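Local coordinates for protein levansucrase (Bacillus megaterium, PDB 3OM4) that belongs to the levansucrase/invertase family and the beta-fructosidase clan, with the five-bladed beta-propeller fold of that family, at residues 46-49 against 50-53; 34-37 against 38-41. The protein carries 1 engineered substitution. All coordinates share one frame; numbering follows the deposited sequence.

Overall arrangement
Leaving helix 26-29, the chain runs through a long loop before entering strand 52-54, and both contacts lie on this passage. Contact 2 comes first: residues 34-41 cross the surface of the propeller, extended from K36 onward, resting on strands 371-382, 424-434 and 437-448 without closing a loop. Contact 1 follows, where residues 48-51 turn and deliver the chain to strand 52-54. The two are in series and neither nest nor cross; the centres of contacts 1 and 2 are 24 Å apart. Together they lead the chain from the sheets of strands 371-382 and 424-434 to that of strand 60-72, with I48 of contact 1 still touching strand 424-434.

Contact 1 of 2, residues 46-49 against 50-53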
loop_
_atom_site.group_PDB
_atom_site.type_symbol
_atom_site.label_atom_id
_atom_site.label_comp_id
_atom_site.label_asym_id
_atom_site.label_seq_id
_atom_site.Cartn_x
_atom_site.Cartn_y
_atom_site.Cartn_z
ATOM N N LYS A 46 -11.536 -16.901 -11.381
ATOM C CA LYS A 46 -10.964 -16.892 -12.725
ATOM C C LYS A 46 -9.669 -16.088 -12.771
ATOM O O LYS A 46 -9.528 -15.092 -12.052
ATOM C CB LYS A 46 -11.942 -16.245 -13.706
ATOM C CG LYS A 46 -13.175 -17.054 -14.055
ATOM C CD LYS A 46 -14.037 -16.251 -15.020
ATOM C CE LYS A 46 -15.249 -17.026 -15.496
ATOM N NZ LYS A 46 -15.997 -16.248 -16.524
ATOM N N ASN A 47 -8.740 -16.513 -13.629
ATOM C CA ASN A 47 -7.619 -15.668 -14.033
ATOM C C ASN A 47 -8.160 -14.474 -14.812
ATOM O O ASN A 47 -9.234 -14.557 -15.414
ATOM C CB ASN A 47 -6.649 -16.419 -14.956
ATOM C CG ASN A 47 -5.968 -17.603 -14.285
ATOM O OD1 ASN A 47 -5.775 -17.634 -13.072
ATOM N ND2 ASN A 47 -5.585 -18.586 -15.093
ATOM N N ILE A 48 -7.413 -13.373 -14.812
ATOM C CA ILE A 48 -7.705 -12.255 -15.703
ATOM C C ILE A 48 -7.331 -12.700 -17.113
ATOM O O ILE A 48 -6.151 -12.834 -17.431
ATOM C CB ILE A 48 -6.915 -10.984 -15.314
ATOM C CG1 ILE A 48 -7.140 -10.647 -13.835
ATOM C CG2 ILE A 48 -7.307 -9.812 -16.213
ATOM C CD1 ILE A 48 -6.132 -9.674 -13.259
ATOM N N ALA A 49 -8.347 -12.936 -17.944
ATOM C CA ALA A 49 -8.157 -13.504 -19.283
ATOM C C ALA A 49 -7.235 -12.665 -20.168
ATOM O O ALA A 49 -6.437 -13.208 -20.939
ATOM C CB ALA A 49 -9.506 -13.714 -19.966
ATOM N N SER A 50 -7.344 -11.346 -20.043
ATOM C CA SER A 50 -6.557 -10.417 -20.850
ATOM C C SER A 50 -5.134 -10.226 -20.324
ATOM O O SER A 50 -4.300 -9.620 -21.001
ATOM C CB SER A 50 -7.264 -9.064 -20.953
ATOM O OG SER A 50 -7.272 -8.397 -19.702
ATOM N N ALA A 51 -4.864 -10.744 -19.124
ATOM C CA ALA A 51 -3.546 -10.618 -18.499
ATOM C C ALA A 51 -2.541 -11.556 -19.153
ATOM O O ALA A 51 -2.111 -12.551 -18.564
ATOM C CB ALA A 51 -3.629 -10.872 -17.002
ATOM N N LYS A 52 -2.195 -11.228 -20.392
ATOM C CA LYS A 52 -1.169 -11.933 -21.137
ATOM C C LYS A 52 -0.098 -10.934 -21.548
ATOM O O LYS A 52 -0.389 -9.754 -21.754
ATOM C CB LYS A 52 -1.776 -12.626 -22.358
ATOM C CG LYS A 52 -2.671 -13.803 -21.997
ATOM C CD LYS A 52 -3.529 -14.264 -23.166
ATOM C CE LYS A 52 -4.197 -15.609 -22.872
ATOM N NZ LYS A 52 -4.984 -15.620 -21.597
ATOM N N GLY A 53 1.140 -11.409 -21.641
ATOM C CA GLY A 53 2.269 -10.573 -22.036
ATOM C C GLY A 53 3.454 -11.435 -22.414
ATOM O O GLY A 53 3.372 -12.661 -22.367
HETATM O O HOH W 1 -4.630 -14.784 -18.365
#
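I48 and A51, the first and last residues of a type I beta turn, meet in a local contact where a long loop passes into strand 52-54. The backbone closes it, A51 N donating to I48 O over 3.0 Å. I48 CB rests against A51 CB (3.7 Å), and I48 CG2, anti to the backbone N, leans toward S50 OG at 3.8 Å; that hydroxyl has its polar partner in the carbonyl of W117. K52 extends back along the turn and bends at its last torsion (chi4 54°), placing NZ 2.9 Å from A49 O and in the plane of that carbonyl, with a C=O...N angle of 146°. The ammonium also forms a salt bridge with D62. One water donates to I48 O at 2.6 Å and makes weaker links to A51 O and K52 NZ. A51 is itself the centre of an inverse gamma turn, K52 N bonding to S50 O. I48 and A51 pack inward on F105 of strand 101-108 and V65 of strand 60-72, I48 also touches T424 and F425 of strand 424-434, and A51 and G53 pair through their backbones with L63 and I61.

Contact 2 of 2, residues 34-37 against 38-41; sequences QFKV and PAFD
V37 and F40 meet on one side of an extended surface segment, and this apolar touch is the main side-chain contact between residues three apart. V37 CG1 lies 3.6 Å from F40 CE2 and approaches the ring obliquely. The valine torsion (chi1 171°) sets CG1 anti to the backbone N and beside the carbonyl carbon, on the side where the chain continues, and the same methyl reaches P38 CD at 3.8 Å. The phenyl ring has a further neighbour within its own segment: P38 O stands 3.3 Å above one face, over its centre. From K36 to A39 the backbone angles are those of a polyproline II helix, whose threefold, left-handed repeat brings residues three apart to the same side: V37 with F40, and K36 with A39.

The polar link is made by water. K36 turns at chi3 (79°), which carries NZ forward beside the chain toward A39, to a water 2.8 Å away, and that same water accepts the A39 N hydrogen at 3.1 Å. D33 offers K36 NZ a long, weak ion pair as well.

Outside the segments, V37, P38 and F40 all touch F429 of strand 424-434. The chemistry is divided: valine, proline and phenylalanine lie against the propeller strands, while the lysine reaches its partner through water on the exposed side. No direct hydrogen bond joins 34-37 to 38-41; the backbone bonding of V37 with H381 and the apolar side chains fasten the segment to the strands instead.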
loop_
_atom_site.group_PDB
_atom_site.type_symbol
_atom_site.label_atom_id
_atom_site.label_comp_id
_atom_site.label_asym_id
_atom_site.label_seq_id
_atom_site.Cartn_x
_atom_site.Cartn_y
_atom_site.Cartn_z
ATOM N N GLN A 34 -16.891 -9.330 11.981
ATOM C CA GLN A 34 -16.746 -7.880 11.843
ATOM C C GLN A 34 -15.452 -7.521 11.106
ATOM O O GLN A 34 -15.401 -6.513 10.397
ATOM C CB GLN A 34 -16.792 -7.175 13.208
ATOM C CG GLN A 34 -16.709 -5.644 13.114
ATOM C CD GLN A 34 -16.682 -4.937 14.462
ATOM O OE1 GLN A 34 -16.886 -5.548 15.510
ATOM N NE2 GLN A 34 -16.423 -3.634 14.433
ATOM N N PHE A 35 -14.423 -8.357 11.263
ATOM C CA PHE A 35 -13.081 -8.056 10.740
ATOM C C PHE A 35 -12.542 -9.060 9.721
ATOM O O PHE A 35 -11.665 -8.723 8.918
ATOM C CB PHE A 35 -12.076 -7.950 11.890
ATOM C CG PHE A 35 -12.563 -7.131 13.045
ATOM C CD1 PHE A 35 -12.678 -5.748 12.933
ATOM C CD2 PHE A 35 -12.902 -7.739 14.245
ATOM C CE1 PHE A 35 -13.133 -4.984 14.005
ATOM C CE2 PHE A 35 -13.353 -6.984 15.324
ATOM C CZ PHE A 35 -13.467 -5.604 15.203
ATOM N N LYS A 36 -13.036 -10.294 9.783
ATOM C CA LYS A 36 -12.565 -11.366 8.906
ATOM C C LYS A 36 -12.850 -11.047 7.444
ATOM O O LYS A 36 -13.973 -10.689 7.087
ATOM C CB LYS A 36 -13.231 -12.693 9.282
ATOM C CG LYS A 36 -12.654 -13.912 8.567
ATOM C CD LYS A 36 -13.617 -15.098 8.589
ATOM C CE LYS A 36 -14.709 -14.948 7.532
ATOM N NZ LYS A 36 -15.616 -16.129 7.479
ATOM N N VAL A 37 -11.822 -11.169 6.608
ATOM C CA VAL A 37 -11.989 -11.091 5.161
ATOM C C VAL A 37 -12.987 -12.190 4.772
ATOM O O VAL A 37 -12.823 -13.336 5.188
ATOM C CB VAL A 37 -10.633 -11.298 4.432
ATOM C CG1 VAL A 37 -10.826 -11.444 2.928
ATOM C CG2 VAL A 37 -9.677 -10.143 4.735
ATOM N N PRO A 38 -14.039 -11.842 4.001
ATOM C CA PRO A 38 -15.025 -12.853 3.607
ATOM C C PRO A 38 -14.395 -14.106 3.004
ATOM O O PRO A 38 -13.390 -14.018 2.293
ATOM C CB PRO A 38 -15.850 -12.134 2.539
ATOM C CG PRO A 38 -15.775 -10.709 2.913
ATOM C CD PRO A 38 -14.414 -10.499 3.523
ATOM N N ALA A 39 -14.981 -15.262 3.306
ATOM C CA ALA A 39 -14.619 -16.505 2.635
ATOM C C ALA A 39 -15.019 -16.386 1.171
ATOM O O ALA A 39 -16.122 -15.928 0.856
ATOM C CB ALA A 39 -15.316 -17.692 3.282
ATOM N N PHE A 40 -14.116 -16.782 0.280
ATOM C CA PHE A 40 -14.377 -16.683 -1.151
ATOM C C PHE A 40 -14.692 -18.040 -1.776
ATOM O O PHE A 40 -14.172 -19.068 -1.342
ATOM C CB PHE A 40 -13.206 -15.999 -1.863
ATOM C CG PHE A 40 -12.952 -14.592 -1.391
ATOM C CD1 PHE A 40 -13.889 -13.589 -1.618
ATOM C CD2 PHE A 40 -11.778 -14.271 -0.720
ATOM C CE1 PHE A 40 -13.663 -12.284 -1.182
ATOM C CE2 PHE A 40 -11.536 -12.967 -0.283
ATOM C CZ PHE A 40 -12.479 -11.971 -0.514
ATOM N N ASP A 41 -15.563 -18.028 -2.782
ATOM C CA ASP A 41 -15.997 -19.244 -3.463
ATOM C C ASP A 41 -14.948 -19.678 -4.484
ATOM O O ASP A 41 -14.793 -19.052 -5.537
ATOM C CB ASP A 41 -17.362 -19.020 -4.130
ATOM C CG ASP A 41 -18.027 -20.315 -4.586
ATOM O OD1 ASP A 41 -17.333 -21.341 -4.758
ATOM O OD2 ASP A 41 -19.260 -20.301 -4.785
HETATM O O HOH W 2 -17.311 -15.352 5.367
#